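Side-chain contact in putative cell surface hydrolase (Lactobacillus plantarum, PDB 3LP5), which is a putative alpha/beta hydrolase of the bacterial cell surface, probably hydrolysing a substrate that has not been identified: residues L40-Q43 with T47-Y50. Sequence-based numbering, arbitrary orientation.
Sequences LTVQ and TIKY
Residues 40-43 and 47-50 pair as the two antiparallel strands of a beta hairpin at the edge of the central sheet of an alpha/beta hydrolase fold, strand 48-52 being the outermost and strand 37-42 the next one in. Their directions differ by 159°. Thr41 and Lys49 form the hydrogen-bonded pair: Thr41 N donates to Lys49 O and Lys49 N to Thr41 O, each at 2.9 Å and nearly straight. A third bond, from Gln43 N to Thr47 O at 2.7 Å, extends the ladder to where the strands give way to the turn. Leu40 also bonds through its backbone to Val64 and Gly66, which ties the hairpin to strand 62-67.

The two flanking non-hydrogen-bonded pairs, Leu40 with Tyr50 and Val42 with Ile48, place their side chains on the face that packs on helix 74-92, where Leu40 and Val42 both touch Ala87 and Ile48 touches Ala90. There the branch point of Leu40 meets two residues of the edge strand from the same side, its CG 3.7 Å from Ile48 CG2 and 3.6 Å from Tyr50 CE1. Ile48 CG2, anti to its own backbone N, is carried to one face of the tyrosine ring, 3.5 Å above the plane and displaced toward the rim. The side chains of Leu40 and Tyr50 run side by side in the same direction.

On the other face, the aliphatic part of Lys49 passes obliquely by the Gln43 side chain, whose bend at chi2 (-52°) folds the amide end back toward Thr41. Thr47 OG1 is hydrogen-bonded to Asp45 in the turn and also packs against CB and CG of Gln43. One water bridges the central pair here, hydrogen-bonded to Thr41 OG1 at 2.9 Å and donating at 3.2 Å to Lys49 O, which already accepts from Thr41 N.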
loop_
_atom_site.group_PDB
_atom_site.type_symbol
_atom_site.label_atom_id
_atom_site.label_comp_id
_atom_site.label_asym_id
_atom_site.label_seq_id
_atom_site.Cartn_x
_atom_site.Cartn_y
_atom_site.Cartn_z
ATOM N N LEU A 40 -11.085 8.856 -4.436
ATOM C CA LEU A 40 -12.272 8.060 -4.742
ATOM C C LEU A 40 -12.665 7.356 -3.465
ATOM O O LEU A 40 -11.792 6.804 -2.734
ATOM C CB LEU A 40 -11.993 7.000 -5.807
ATOM C CG LEU A 40 -11.963 7.337 -7.288
ATOM C CD1 LEU A 40 -10.863 8.429 -7.641
ATOM C CD2 LEU A 40 -11.760 6.000 -8.140
ATOM N N THR A 41 -13.968 7.379 -3.184
ATOM C CA THR A 41 -14.518 6.587 -2.113
ATOM C C THR A 41 -15.536 5.639 -2.714
ATOM O O THR A 41 -16.572 6.082 -3.279
ATOM C CB THR A 41 -15.241 7.472 -1.081
ATOM O OG1 THR A 41 -14.290 8.400 -0.591
ATOM C CG2 THR A 41 -15.671 6.624 0.147
ATOM N N VAL A 42 -15.248 4.346 -2.642
ATOM C CA VAL A 42 -16.182 3.370 -3.210
ATOM C C VAL A 42 -17.233 3.082 -2.184
ATOM O O VAL A 42 -16.894 2.624 -1.076
ATOM C CB VAL A 42 -15.491 2.039 -3.613
ATOM C CG1 VAL A 42 -16.444 1.146 -4.417
ATOM C CG2 VAL A 42 -14.242 2.348 -4.431
ATOM N N GLN A 43 -18.494 3.255 -2.588
ATOM C CA GLN A 43 -19.692 2.976 -1.748
ATOM C C GLN A 43 -20.018 1.499 -1.607
ATOM O O GLN A 43 -19.524 0.670 -2.374
ATOM C CB GLN A 43 -20.923 3.728 -2.306
ATOM C CG GLN A 43 -20.674 5.209 -2.568
ATOM C CD GLN A 43 -20.093 5.928 -1.357
ATOM O OE1 GLN A 43 -18.957 6.464 -1.400
ATOM N NE2 GLN A 43 -20.813 5.885 -0.266
ATOM N N THR A 47 -20.831 1.928 -6.316
ATOM C CA THR A 47 -20.708 3.209 -6.968
ATOM C C THR A 47 -19.578 4.012 -6.289
ATOM O O THR A 47 -19.071 3.626 -5.199
ATOM C CB THR A 47 -22.035 3.950 -6.886
ATOM O OG1 THR A 47 -22.329 4.195 -5.504
ATOM C CG2 THR A 47 -23.176 3.053 -7.563
ATOM N N ILE A 48 -19.145 5.083 -6.952
ATOM C CA ILE A 48 -17.930 5.794 -6.556
ATOM C C ILE A 48 -18.237 7.248 -6.345
ATOM O O ILE A 48 -18.893 7.906 -7.208
ATOM C CB ILE A 48 -16.826 5.640 -7.604
ATOM C CG1 ILE A 48 -16.526 4.142 -7.855
ATOM C CG2 ILE A 48 -15.575 6.424 -7.214
ATOM C CD1 ILE A 48 -15.450 3.933 -8.928
ATOM N N LYS A 49 -17.811 7.773 -5.216
ATOM C CA LYS A 49 -17.788 9.236 -5.032
ATOM C C LYS A 49 -16.392 9.795 -5.294
ATOM O O LYS A 49 -15.419 9.156 -4.919
ATOM C CB LYS A 49 -18.236 9.565 -3.614
ATOM C CG LYS A 49 -19.745 9.315 -3.479
ATOM C CD LYS A 49 -20.290 9.794 -2.159
ATOM C CE LYS A 49 -21.806 9.943 -2.270
ATOM N NZ LYS A 49 -22.218 11.267 -1.630
ATOM N N TYR A 50 -16.297 10.991 -5.886
ATOM C CA TYR A 50 -14.982 11.594 -6.270
ATOM C C TYR A 50 -14.747 12.934 -5.639
ATOM O O TYR A 50 -15.670 13.721 -5.491
ATOM C CB TYR A 50 -14.931 11.830 -7.751
ATOM C CG TYR A 50 -15.025 10.579 -8.586
ATOM C CD1 TYR A 50 -13.906 9.997 -9.093
ATOM C CD2 TYR A 50 -16.237 10.022 -8.891
ATOM C CE1 TYR A 50 -13.978 8.877 -9.907
ATOM C CE2 TYR A 50 -16.322 8.874 -9.708
ATOM C CZ TYR A 50 -15.176 8.325 -10.202
ATOM O OH TYR A 50 -15.220 7.186 -10.988
HETATM O O HOH W 1 -13.968 10.547 -2.440
#